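Local atomic coordinates of replication protein (PDB entry 6H24), a protein that probably initiates replication of a plasmid-type DNA, this chain being the winged-helix WH1 domain of the longer protein. Residues 8-13 / 122-127; 25-30 / 50-55; 44-49 / 108-113; 72-77 / 94-99. All coordinates share one frame; numbering follows the deposited sequence.

Contact 1: residues 8-13 / 122-127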
loop_
_atom_site.group_PDB
_atom_site.type_symbol
_atom_site.label_atom_id
_atom_site.label_comp_id
_atom_site.label_asym_id
_atom_site.label_seq_id
_atom_site.Cartn_x
_atom_site.Cartn_y
_atom_site.Cartn_z
ATOM N N ASN A 8 5.562 10.066 15.745
ATOM C CA ASN A 8 5.216 9.411 17.001
ATOM C C ASN A 8 4.412 8.143 16.758
ATOM O O ASN A 8 4.669 7.101 17.371
ATOM C CB ASN A 8 4.412 10.363 17.884
ATOM C CG ASN A 8 5.260 11.450 18.495
ATOM O OD1 ASN A 8 6.490 11.366 18.507
ATOM N ND2 ASN A 8 4.607 12.474 19.024
ATOM N N ALA A 9 3.397 8.226 15.894
ATOM C CA ALA A 9 2.554 7.063 15.637
ATOM C C ALA A 9 3.364 5.931 15.020
ATOM O O ALA A 9 3.194 4.761 15.389
ATOM C CB ALA A 9 1.385 7.447 14.732
ATOM N N LEU A 10 4.236 6.254 14.065
ATOM C CA LEU A 10 5.031 5.218 13.411
ATOM C C LEU A 10 6.027 4.593 14.383
ATOM O O LEU A 10 6.222 3.371 14.382
ATOM C CB LEU A 10 5.752 5.801 12.199
ATOM C CG LEU A 10 6.541 4.786 11.372
ATOM C CD1 LEU A 10 5.572 3.769 10.781
ATOM C CD2 LEU A 10 7.348 5.452 10.277
ATOM N N MET A 11 6.682 5.412 15.214
ATOM C CA MET A 11 7.654 4.868 16.154
ATOM C C MET A 11 6.982 3.967 17.184
ATOM O O MET A 11 7.514 2.906 17.532
ATOM C CB MET A 11 8.406 6.004 16.853
ATOM C CG MET A 11 9.284 6.864 15.949
ATOM S SD MET A 11 10.456 5.927 14.935
ATOM C CE MET A 11 9.759 6.186 13.304
ATOM N N ASN A 12 5.805 4.361 17.677
ATOM C CA ASN A 12 5.089 3.502 18.609
ATOM C C ASN A 12 4.688 2.199 17.929
ATOM O O ASN A 12 4.770 1.121 18.532
ATOM C CB ASN A 12 3.863 4.226 19.160
ATOM C CG ASN A 12 4.197 5.113 20.345
ATOM O OD1 ASN A 12 4.728 4.648 21.352
ATOM N ND2 ASN A 12 3.876 6.396 20.234
ATOM N N ALA A 13 4.252 2.276 16.670
ATOM C CA ALA A 13 3.908 1.063 15.934
ATOM C C ALA A 13 5.138 0.205 15.657
ATOM O O ALA A 13 5.032 -1.024 15.563
ATOM C CB ALA A 13 3.207 1.436 14.625
ATOM N N THR A 122 14.583 7.497 7.294
ATOM C CA THR A 122 15.802 7.712 8.067
ATOM C C THR A 122 15.535 7.580 9.561
ATOM O O THR A 122 16.412 7.121 10.306
ATOM C CB THR A 122 16.436 9.065 7.746
ATOM O OG1 THR A 122 16.832 9.070 6.373
ATOM C CG2 THR A 122 17.673 9.276 8.612
ATOM N N ARG A 123 14.343 7.974 10.017
ATOM C CA ARG A 123 13.984 7.762 11.415
ATOM C C ARG A 123 13.890 6.273 11.731
ATOM O O ARG A 123 14.302 5.832 12.812
ATOM C CB ARG A 123 12.662 8.457 11.731
ATOM C CG ARG A 123 12.743 9.975 11.711
ATOM C CD ARG A 123 13.405 10.516 12.976
ATOM N NE ARG A 123 12.618 10.223 14.173
ATOM C CZ ARG A 123 12.938 9.319 15.098
ATOM N NH1 ARG A 123 14.045 8.595 14.996
ATOM N NH2 ARG A 123 12.138 9.142 16.140
ATOM N N LEU A 124 13.347 5.480 10.803
ATOM C CA LEU A 124 13.307 4.037 11.017
ATOM C C LEU A 124 14.709 3.443 11.041
ATOM O O LEU A 124 14.984 2.530 11.823
ATOM C CB LEU A 124 12.466 3.349 9.945
ATOM C CG LEU A 124 10.961 3.609 9.990
ATOM C CD1 LEU A 124 10.276 2.974 8.780
ATOM C CD2 LEU A 124 10.352 3.095 11.287
ATOM N N GLU A 125 15.599 3.912 10.161
ATOM C CA GLU A 125 16.975 3.422 10.198
ATOM C C GLU A 125 17.581 3.670 11.575
ATOM O O GLU A 125 18.283 2.805 12.114
ATOM C CB GLU A 125 17.798 4.051 9.071
ATOM C CG GLU A 125 19.255 3.565 9.022
ATOM C CD GLU A 125 20.048 4.095 7.828
ATOM O OE1 GLU A 125 19.621 5.080 7.185
ATOM O OE2 GLU A 125 21.129 3.525 7.548
ATOM N N GLU A 126 17.316 4.844 12.165
ATOM C CA GLU A 126 17.804 5.156 13.506
ATOM C C GLU A 126 17.158 4.248 14.542
ATOM O O GLU A 126 17.840 3.681 15.405
ATOM C CB GLU A 126 17.509 6.622 13.847
ATOM C CG GLU A 126 18.220 7.631 12.958
ATOM C CD GLU A 126 17.714 9.057 13.142
ATOM O OE1 GLU A 126 16.875 9.297 14.037
ATOM O OE2 GLU A 126 18.159 9.941 12.380
ATOM N N GLN A 127 15.837 4.081 14.448
ATOM C CA GLN A 127 15.092 3.281 15.411
ATOM C C GLN A 127 15.590 1.843 15.448
ATOM O O GLN A 127 15.646 1.221 16.515
ATOM C CB GLN A 127 13.605 3.319 15.034
ATOM C CG GLN A 127 12.668 2.679 16.034
ATOM C CD GLN A 127 12.334 3.602 17.183
ATOM O OE1 GLN A 127 13.061 4.561 17.458
ATOM N NE2 GLN A 127 11.225 3.323 17.862
#
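The guanidinium of R123 is gripped by two acids while M11 lies against it: NH1 makes a salt bridge with E126 OE1 at 3.1 Å, a weak hydrogen bond by its bent angle, NE makes a salt bridge with OD2 of D7, the residue just before N8, and M11 SD rests over one face of the group. This joins the first helix of the WH1 winged-helix domain, 2-14, to its last, 121-128. The two short segments run roughly parallel, their axes 11.0 Å apart and crossing at -34°, and no hydrogen bond links them directly. M11 has the largest share of the contact. Its CG leaves beside the backbone N (chi1 -65°), and bends at chi2 and chi3 turn the thioether across the gap between helices. Along that path CG touches R123 NH2 at 3.7 Å, the sulfur comes to Q127 CD at 3.7 Å, and the terminal CE reaches L124 CD2, also at 3.7 Å. M11 and Q127 run alongside one another, pointing opposite ways, the amide NE2 of Q127 being hydrogen-bonded to S14 OG. With an alanine here, the R123 guanidinium is likely to lose the sulfur over its face and L124 CD2 one of its methyl neighbours, loosening the join. Deeper in, L10 and L124 are buried, and W96 also packs on L10. The two leucines cross at about a right angle, methyl to methyl, with L10 CD2 3.9 Å from L124 CD2.

Contact 2: residues 25-30 / 50-55; sequences ILLAII and SSYINQ
L27 pushes its forked end between Y52 and Q55, one methyl for each. CD1 turns to the start of the tyrosine side chain, 3.6 Å from Y52 CB, while CD2 lies 3.7 Å from Q55 CG. The leucine and tyrosine side chains cross at about a right angle. Y52 CG stands anti to its backbone N (chi1 -176°), which sends the ring across the end of L27 toward helix 60-75, Y52 CD1 meeting L27 CD1 obliquely at 3.7 Å. Q55 instead runs past L27 in the opposite direction, its methylenes against the CD2 methyl. Bent at chi2 (-79°), the glutamine then carries its amide to I30, whose side chain comes from the opposite direction: I30 CD1 is 3.9 Å from Q55 OE1, a van der Waals touch at the more open side. S51 adds its carbonyl, whose O lies 3.9 Å from L27 CD2, and its hydroxyl makes a weak hydrogen bond to E31. No hydrogen bond joins the two segments, so the contact rests on packing. Their axes are 10.5 Å apart at closest and nearly perpendicular, at 102°, so that little more than one leucine and its flanks can meet. In the winged-helix order, 49-56 and 60-75 are consistent with the two helices of the helix-turn-helix, and helix 19-34 lies across the first of them. Y52 is buried between V20 and R23 of helix 19-34 and A63 and L67 of helix 60-75, while further along helix 19-34 I29 packs against I121 and E125 of helix 121-128.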
loop_
_atom_site.group_PDB
_atom_site.type_symbol
_atom_site.label_atom_id
_atom_site.label_comp_id
_atom_site.label_asym_id
_atom_site.label_seq_id
_atom_site.Cartn_x
_atom_site.Cartn_y
_atom_site.Cartn_z
ATOM N N ILE A 25 13.741 -4.128 6.814
ATOM C CA ILE A 25 13.688 -2.704 6.482
ATOM C C ILE A 25 15.091 -2.110 6.433
ATOM O O ILE A 25 15.438 -1.380 5.493
ATOM C CB ILE A 25 12.781 -1.960 7.479
ATOM C CG1 ILE A 25 11.321 -2.348 7.244
ATOM C CG2 ILE A 25 12.958 -0.445 7.363
ATOM C CD1 ILE A 25 10.384 -1.868 8.336
ATOM N N LEU A 26 15.915 -2.402 7.445
ATOM C CA LEU A 26 17.280 -1.879 7.463
ATOM C C LEU A 26 18.047 -2.333 6.226
ATOM O O LEU A 26 18.785 -1.548 5.616
ATOM C CB LEU A 26 18.007 -2.320 8.740
ATOM N N LEU A 27 17.893 -3.602 5.844
ATOM C CA LEU A 27 18.618 -4.116 4.689
ATOM C C LEU A 27 18.162 -3.441 3.403
ATOM O O LEU A 27 18.981 -3.169 2.519
ATOM C CB LEU A 27 18.428 -5.630 4.588
ATOM C CG LEU A 27 19.097 -6.466 5.677
ATOM C CD1 LEU A 27 18.530 -7.880 5.625
ATOM C CD2 LEU A 27 20.608 -6.477 5.523
ATOM N N ALA A 28 16.853 -3.207 3.251
ATOM C CA ALA A 28 16.369 -2.508 2.066
ATOM C C ALA A 28 17.016 -1.133 1.961
ATOM O O ALA A 28 17.398 -0.699 0.866
ATOM C CB ALA A 28 14.843 -2.397 2.097
ATOM N N ILE A 29 17.132 -0.436 3.092
ATOM C CA ILE A 29 17.762 0.887 3.115
ATOM C C ILE A 29 19.228 0.791 2.715
ATOM O O ILE A 29 19.718 1.566 1.885
ATOM C CB ILE A 29 17.610 1.525 4.509
ATOM C CG1 ILE A 29 16.146 1.831 4.812
ATOM C CG2 ILE A 29 18.464 2.785 4.623
ATOM C CD1 ILE A 29 15.866 2.064 6.276
ATOM N N ILE A 30 19.950 -0.152 3.314
ATOM C CA ILE A 30 21.379 -0.305 3.049
ATOM C C ILE A 30 21.622 -0.677 1.591
ATOM O O ILE A 30 22.467 -0.080 0.912
ATOM C CB ILE A 30 21.977 -1.355 4.003
ATOM C CG1 ILE A 30 22.011 -0.803 5.427
ATOM C CG2 ILE A 30 23.371 -1.779 3.540
ATOM C CD1 ILE A 30 22.349 -1.844 6.469
ATOM N N SER A 50 21.775 -12.984 0.852
ATOM C CA SER A 50 23.217 -12.896 1.045
ATOM C C SER A 50 23.588 -11.666 1.863
ATOM O O SER A 50 24.505 -11.720 2.690
ATOM C CB SER A 50 23.924 -12.862 -0.311
ATOM O OG SER A 50 23.406 -11.825 -1.131
ATOM N N SER A 51 22.881 -10.551 1.661
ATOM C CA SER A 51 23.145 -9.355 2.459
ATOM C C SER A 51 22.717 -9.563 3.907
ATOM O O SER A 51 23.407 -9.132 4.835
ATOM C CB SER A 51 22.431 -8.144 1.861
ATOM O OG SER A 51 22.800 -7.943 0.509
ATOM N N TYR A 52 21.572 -10.223 4.116
ATOM C CA TYR A 52 21.133 -10.556 5.469
ATOM C C TYR A 52 22.200 -11.373 6.174
ATOM O O TYR A 52 22.569 -11.078 7.321
ATOM C CB TYR A 52 19.779 -11.283 5.374
ATOM C CG TYR A 52 19.079 -11.654 6.671
ATOM C CD1 TYR A 52 19.163 -10.852 7.802
ATOM C CD2 TYR A 52 18.238 -12.758 6.722
ATOM C CE1 TYR A 52 18.490 -11.193 8.974
ATOM C CE2 TYR A 52 17.559 -13.099 7.879
ATOM C CZ TYR A 52 17.686 -12.313 9.000
ATOM O OH TYR A 52 17.001 -12.670 10.144
ATOM N N ILE A 53 22.751 -12.358 5.472
ATOM C CA ILE A 53 23.839 -13.167 6.011
ATOM C C ILE A 53 25.055 -12.295 6.308
ATOM O O ILE A 53 25.648 -12.378 7.390
ATOM C CB ILE A 53 24.183 -14.294 5.019
ATOM C CG1 ILE A 53 23.037 -15.302 4.952
ATOM C CG2 ILE A 53 25.487 -14.973 5.405
ATOM C CD1 ILE A 53 23.088 -16.186 3.731
ATOM N N ASN A 54 25.438 -11.432 5.357
ATOM C CA ASN A 54 26.650 -10.635 5.528
ATOM C C ASN A 54 26.489 -9.578 6.612
ATOM O O ASN A 54 27.463 -9.240 7.297
ATOM C CB ASN A 54 27.038 -9.953 4.214
ATOM C CG ASN A 54 27.619 -10.915 3.199
ATOM O OD1 ASN A 54 28.077 -12.003 3.545
ATOM N ND2 ASN A 54 27.614 -10.511 1.934
ATOM N N GLN A 55 25.282 -9.034 6.775
ATOM C CA GLN A 55 25.098 -7.941 7.722
ATOM C C GLN A 55 24.885 -8.447 9.145
ATOM O O GLN A 55 25.347 -7.813 10.099
ATOM C CB GLN A 55 23.918 -7.069 7.291
ATOM C CG GLN A 55 24.244 -6.073 6.183
ATOM C CD GLN A 55 24.979 -4.844 6.694
ATOM O OE1 GLN A 55 24.825 -4.450 7.850
ATOM N NE2 GLN A 55 25.782 -4.233 5.830
#

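Contact 3: residues 44-49 / 108-113; sequences PLTVHA and TVEIIF
E110 runs out beside the neighbouring chain, its CB 3.9 Å from L45 O. CG then comes 4.0 Å from T46 OG1, the partner in a non-hydrogen-bonded antiparallel pair. With CG placed beside the backbone N (chi1 -81°) and the chain extended from there, the carboxylate is carried out along P44: CD stands off P44 CB, and OE1 closes on that same carbon to 3.5 Å. The remaining oxygen, OE2, passes T46 OG1 and forms a salt bridge with R85 of the second subunit, so a side chain lying beside P44 also bridges to the other half of the dimer. Beneath it the strands 45-48 and 108-113 are stitched by two hydrogen-bonded pairs, L45 with I111 and V47 with V109, the shortest link being L45 N to I111 O at 2.8 Å. On the face shared with E110, the methyl CG2 of T108 sits over the H48 ring in a CH-pi contact, 3.8 Å from its centroid. On the other face V47 CB meets V109 CG2 at 3.7 Å, and L45 CD1 comes to the edge of the F113 ring at CE2, 3.6 Å away. This is the three-stranded antiparallel sheet of the winged-helix domain, in which 108-113 is the middle strand and 97-103 its other neighbour. Helix 19-34 packs on V47 through L27 and A28, helix 60-75 on V47 and V109 through L67 and C71, and H48 takes the N-cap position of helix 49-56.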
loop_
_atom_site.group_PDB
_atom_site.type_symbol
_atom_site.label_atom_id
_atom_site.label_comp_id
_atom_site.label_asym_id
_atom_site.label_seq_id
_atom_site.Cartn_x
_atom_site.Cartn_y
_atom_site.Cartn_z
ATOM N N PRO A 44 10.390 -0.637 -6.508
ATOM C CA PRO A 44 10.732 -1.722 -5.588
ATOM C C PRO A 44 12.180 -1.671 -5.143
ATOM O O PRO A 44 13.083 -1.313 -5.905
ATOM C CB PRO A 44 10.471 -2.993 -6.408
ATOM C CG PRO A 44 9.536 -2.585 -7.461
ATOM C CD PRO A 44 9.891 -1.162 -7.793
ATOM N N LEU A 45 12.380 -2.082 -3.901
ATOM C CA LEU A 45 13.693 -2.194 -3.286
ATOM C C LEU A 45 14.013 -3.670 -3.112
ATOM O O LEU A 45 13.199 -4.419 -2.569
ATOM C CB LEU A 45 13.706 -1.486 -1.936
ATOM C CG LEU A 45 13.409 0.008 -1.985
ATOM C CD1 LEU A 45 13.219 0.557 -0.594
ATOM C CD2 LEU A 45 14.551 0.712 -2.681
ATOM N N THR A 46 15.181 -4.086 -3.583
ATOM C CA THR A 46 15.599 -5.476 -3.486
ATOM C C THR A 46 16.367 -5.714 -2.190
ATOM O O THR A 46 17.134 -4.857 -1.740
ATOM C CB THR A 46 16.458 -5.864 -4.693
ATOM O OG1 THR A 46 15.685 -5.730 -5.895
ATOM C CG2 THR A 46 16.962 -7.301 -4.574
ATOM N N VAL A 47 16.130 -6.877 -1.584
ATOM C CA VAL A 47 16.903 -7.368 -0.447
ATOM C C VAL A 47 17.378 -8.778 -0.767
ATOM O O VAL A 47 16.572 -9.643 -1.131
ATOM C CB VAL A 47 16.097 -7.367 0.866
ATOM C CG1 VAL A 47 16.915 -8.000 1.995
ATOM C CG2 VAL A 47 15.677 -5.955 1.236
ATOM N N HIS A 48 18.682 -9.000 -0.655
ATOM C CA HIS A 48 19.288 -10.301 -0.876
ATOM C C HIS A 48 19.467 -11.038 0.441
ATOM O O HIS A 48 19.919 -10.457 1.430
ATOM C CB HIS A 48 20.653 -10.167 -1.559
ATOM C CG HIS A 48 20.582 -9.747 -2.992
ATOM N ND1 HIS A 48 20.257 -8.468 -3.385
ATOM C CD2 HIS A 48 20.819 -10.442 -4.130
ATOM C CE1 HIS A 48 20.281 -8.396 -4.705
ATOM N NE2 HIS A 48 20.615 -9.581 -5.181
ATOM N N ALA A 49 19.121 -12.327 0.453
ATOM C CA ALA A 49 19.453 -13.142 1.616
ATOM C C ALA A 49 20.951 -13.100 1.900
ATOM O O ALA A 49 21.365 -13.164 3.062
ATOM C CB ALA A 49 18.990 -14.587 1.416
ATOM N N THR A 108 15.987 -13.689 -3.074
ATOM C CA THR A 108 15.795 -12.250 -2.966
ATOM C C THR A 108 14.326 -11.948 -2.719
ATOM O O THR A 108 13.437 -12.706 -3.130
ATOM C CB THR A 108 16.260 -11.519 -4.232
ATOM O OG1 THR A 108 15.475 -11.944 -5.351
ATOM C CG2 THR A 108 17.712 -11.827 -4.519
ATOM N N VAL A 109 14.078 -10.836 -2.034
ATOM C CA VAL A 109 12.738 -10.304 -1.839
ATOM C C VAL A 109 12.725 -8.853 -2.324
ATOM O O VAL A 109 13.766 -8.250 -2.593
ATOM C CB VAL A 109 12.275 -10.400 -0.370
ATOM C CG1 VAL A 109 12.250 -11.864 0.095
ATOM C CG2 VAL A 109 13.165 -9.567 0.524
ATOM N N GLU A 110 11.519 -8.307 -2.460
ATOM C CA GLU A 110 11.310 -6.954 -2.954
ATOM C C GLU A 110 10.198 -6.317 -2.134
ATOM O O GLU A 110 9.195 -6.968 -1.846
ATOM C CB GLU A 110 10.888 -6.939 -4.424
ATOM C CG GLU A 110 11.984 -7.076 -5.434
ATOM C CD GLU A 110 11.471 -6.798 -6.831
ATOM O OE1 GLU A 110 10.289 -6.402 -6.962
ATOM O OE2 GLU A 110 12.233 -6.991 -7.793
ATOM N N ILE A 111 10.340 -5.035 -1.810
ATOM C CA ILE A 111 9.287 -4.315 -1.108
ATOM C C ILE A 111 9.166 -2.912 -1.685
ATOM O O ILE A 111 10.124 -2.365 -2.235
ATOM C CB ILE A 111 9.517 -4.231 0.421
ATOM C CG1 ILE A 111 10.761 -3.406 0.771
ATOM C CG2 ILE A 111 9.639 -5.631 1.025
ATOM C CD1 ILE A 111 10.903 -3.153 2.263
ATOM N N ILE A 112 7.974 -2.340 -1.577
ATOM C CA ILE A 112 7.764 -0.917 -1.806
ATOM C C ILE A 112 7.169 -0.312 -0.544
ATOM O O ILE A 112 6.137 -0.782 -0.059
ATOM C CB ILE A 112 6.845 -0.632 -3.003
ATOM C CG1 ILE A 112 7.313 -1.370 -4.260
ATOM C CG2 ILE A 112 6.820 0.877 -3.264
ATOM C CD1 ILE A 112 6.452 -1.098 -5.492
ATOM N N PHE A 113 7.800 0.732 -0.023
ATOM C CA PHE A 113 7.251 1.408 1.142
ATOM C C PHE A 113 6.029 2.233 0.771
ATOM O O PHE A 113 5.960 2.831 -0.307
ATOM C CB PHE A 113 8.310 2.304 1.784
ATOM C CG PHE A 113 9.367 1.548 2.515
ATOM C CD1 PHE A 113 9.082 0.929 3.721
ATOM C CD2 PHE A 113 10.643 1.430 1.995
ATOM C CE1 PHE A 113 10.053 0.221 4.402
ATOM C CE2 PHE A 113 11.620 0.721 2.672
ATOM C CZ PHE A 113 11.331 0.125 3.881
#

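Contact 4: residues 72-77 / 94-99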
loop_
_atom_site.group_PDB
_atom_site.type_symbol
_atom_site.label_atom_id
_atom_site.label_comp_id
_atom_site.label_asym_id
_atom_site.label_seq_id
_atom_site.Cartn_x
_atom_site.Cartn_y
_atom_site.Cartn_z
ATOM N N LYS A 72 5.734 -11.029 4.523
ATOM C CA LYS A 72 4.306 -11.246 4.727
ATOM C C LYS A 72 3.835 -10.610 6.029
ATOM O O LYS A 72 2.770 -9.983 6.075
ATOM C CB LYS A 72 4.004 -12.744 4.720
ATOM N N ASP A 73 4.606 -10.770 7.101
ATOM C CA ASP A 73 4.206 -10.215 8.390
ATOM C C ASP A 73 4.152 -8.691 8.335
ATOM O O ASP A 73 3.223 -8.069 8.864
ATOM C CB ASP A 73 5.177 -10.689 9.476
ATOM C CG ASP A 73 5.052 -12.180 9.775
ATOM O OD1 ASP A 73 4.146 -12.842 9.218
ATOM O OD2 ASP A 73 5.874 -12.693 10.566
ATOM N N LEU A 74 5.142 -8.069 7.697
ATOM C CA LEU A 74 5.163 -6.613 7.585
ATOM C C LEU A 74 4.019 -6.109 6.714
ATOM O O LEU A 74 3.405 -5.075 7.009
ATOM C CB LEU A 74 6.511 -6.172 7.010
ATOM C CG LEU A 74 6.723 -4.670 6.831
ATOM C CD1 LEU A 74 6.560 -3.979 8.161
ATOM C CD2 LEU A 74 8.093 -4.368 6.237
ATOM N N PHE A 75 3.739 -6.820 5.623
ATOM C CA PHE A 75 2.650 -6.471 4.712
ATOM C C PHE A 75 1.297 -6.475 5.416
ATOM O O PHE A 75 0.403 -5.714 5.038
ATOM C CB PHE A 75 2.716 -7.461 3.544
ATOM C CG PHE A 75 1.713 -7.235 2.454
ATOM C CD1 PHE A 75 1.951 -6.336 1.433
ATOM C CD2 PHE A 75 0.553 -7.985 2.418
ATOM C CE1 PHE A 75 1.041 -6.166 0.413
ATOM C CE2 PHE A 75 -0.371 -7.816 1.398
ATOM C CZ PHE A 75 -0.126 -6.904 0.395
ATOM N N ALA A 76 1.137 -7.273 6.474
ATOM C CA ALA A 76 -0.136 -7.341 7.178
ATOM C C ALA A 76 -0.383 -6.176 8.128
ATOM O O ALA A 76 -1.520 -6.007 8.587
ATOM C CB ALA A 76 -0.216 -8.648 7.969
ATOM N N ARG A 77 0.630 -5.370 8.424
ATOM C CA ARG A 77 0.519 -4.359 9.465
ATOM C C ARG A 77 -0.066 -3.046 8.941
ATOM O O ARG A 77 -0.060 -2.755 7.742
ATOM C CB ARG A 77 1.894 -4.107 10.085
ATOM C CG ARG A 77 2.501 -5.357 10.705
ATOM C CD ARG A 77 3.717 -5.036 11.532
ATOM N NE ARG A 77 4.354 -6.254 12.007
ATOM C CZ ARG A 77 3.995 -6.904 13.106
ATOM N NH1 ARG A 77 3.003 -6.446 13.859
ATOM N NH2 ARG A 77 4.625 -8.016 13.454
ATOM N N SER A 94 -2.607 3.788 7.348
ATOM C CA SER A 94 -1.580 3.522 6.349
ATOM C C SER A 94 -0.987 2.139 6.552
ATOM O O SER A 94 -0.958 1.620 7.668
ATOM C CB SER A 94 -0.432 4.563 6.412
ATOM O OG SER A 94 0.588 4.289 5.460
ATOM N N ARG A 95 -0.526 1.548 5.453
ATOM C CA ARG A 95 0.348 0.393 5.498
ATOM C C ARG A 95 1.793 0.825 5.745
ATOM O O ARG A 95 2.145 2.000 5.619
ATOM C CB ARG A 95 0.273 -0.389 4.185
ATOM C CG ARG A 95 -1.093 -1.013 3.884
ATOM C CD ARG A 95 -1.501 -1.977 4.965
ATOM N NE ARG A 95 -2.768 -2.635 4.657
ATOM C CZ ARG A 95 -3.352 -3.523 5.436
ATOM N NH1 ARG A 95 -2.784 -3.908 6.575
ATOM N NH2 ARG A 95 -4.510 -4.058 5.071
ATOM N N TRP A 96 2.632 -0.150 6.103
ATOM C CA TRP A 96 4.080 0.047 6.058
ATOM C C TRP A 96 4.602 -0.109 4.632
ATOM O O TRP A 96 5.423 0.694 4.172
ATOM C CB TRP A 96 4.783 -0.966 6.970
ATOM C CG TRP A 96 4.647 -0.697 8.423
ATOM C CD1 TRP A 96 3.541 -0.898 9.195
ATOM C CD2 TRP A 96 5.671 -0.217 9.308
ATOM N NE1 TRP A 96 3.807 -0.561 10.501
ATOM C CE2 TRP A 96 5.107 -0.137 10.597
ATOM C CE3 TRP A 96 7.009 0.145 9.132
ATOM C CZ2 TRP A 96 5.829 0.304 11.702
ATOM C CZ3 TRP A 96 7.722 0.585 10.231
ATOM C CH2 TRP A 96 7.135 0.656 11.501
ATOM N N VAL A 97 4.126 -1.130 3.925
ATOM C CA VAL A 97 4.534 -1.436 2.561
ATOM C C VAL A 97 3.276 -1.657 1.721
ATOM O O VAL A 97 2.285 -2.216 2.202
ATOM C CB VAL A 97 5.457 -2.675 2.515
ATOM C CG1 VAL A 97 6.811 -2.381 3.141
ATOM C CG2 VAL A 97 4.803 -3.863 3.242
ATOM N N SER A 98 3.307 -1.185 0.477
ATOM C CA SER A 98 2.194 -1.363 -0.442
ATOM C C SER A 98 2.295 -2.645 -1.253
ATOM O O SER A 98 1.287 -3.082 -1.833
ATOM C CB SER A 98 2.122 -0.179 -1.410
ATOM O OG SER A 98 3.351 -0.025 -2.101
ATOM N N GLN A 99 3.479 -3.251 -1.314
ATOM C CA GLN A 99 3.762 -4.345 -2.228
ATOM C C GLN A 99 4.953 -5.116 -1.694
ATOM O O GLN A 99 5.909 -4.511 -1.202
ATOM C CB GLN A 99 4.079 -3.813 -3.636
ATOM C CG GLN A 99 4.274 -4.863 -4.729
ATOM C CD GLN A 99 4.671 -4.249 -6.060
ATOM O OE1 GLN A 99 5.701 -4.604 -6.649
ATOM N NE2 GLN A 99 3.870 -3.314 -6.534
HETATM O O HOH W 1 2.046 -2.968 5.945
HETATM O O HOH W 2 0.238 -3.842 3.085
#
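F75 presents the edge of its ring to the 97-99 strand start, CE1 lying 3.8 Å from S98 O, while V97 CG2 fits against F75 CA at 3.7 Å. F75 CG, anti to the backbone N (chi1 -177°), turns the ring's edge to V97 and S98, with a water over one face. W96 comes next: its CB meets L74 CD1 at 3.7 Å, and the two side chains cross at about a right angle. R77 meets the same side of the indole farther along, its CB 3.7 Å from W96 CD1, before its guanidinium goes on to a salt bridge with E21. In the winged-helix domain this joins the C-terminal end of helix 60-75 to the break between strand 88-95 and strand 97-103, with the corner at S98. W96 N donates to a water at 2.9 Å that also bonds L74 O and R77 O. R95 NH1 donates a hydrogen bond to R77 O at 3.2 Å, nearly straight (172°) and in the guanidinium plane, but from above the carbonyl plane. R95 NH2 reaches F75 O of the second subunit. Were R95 an alanine, that F75 O would probably lose its NH2 donor and R77 O be left to the water.

From the N terminus, helix 2-14 opens contact 1, which closes only near the C terminus at 122-127, tying first helix to last and enclosing the other three. Contact 2 joins helices 19-34 and 49-56, but strand 45-48, which opens contact 3, falls between its segments, so these two cross. Contact 3 closes the sheet at 108-113; contact 4, at the end of helix 60-75, lies wholly between its ends and follows contact 2 in series. Packing joins them: W96 of contact 4 meets L124 of contact 1 and I25 of contact 2, and I25 CG2 touches F113 CZ of contact 3. A probable hydrogen bond from S98 N to I112 O links contacts 3 and 4, which both reach the second subunit.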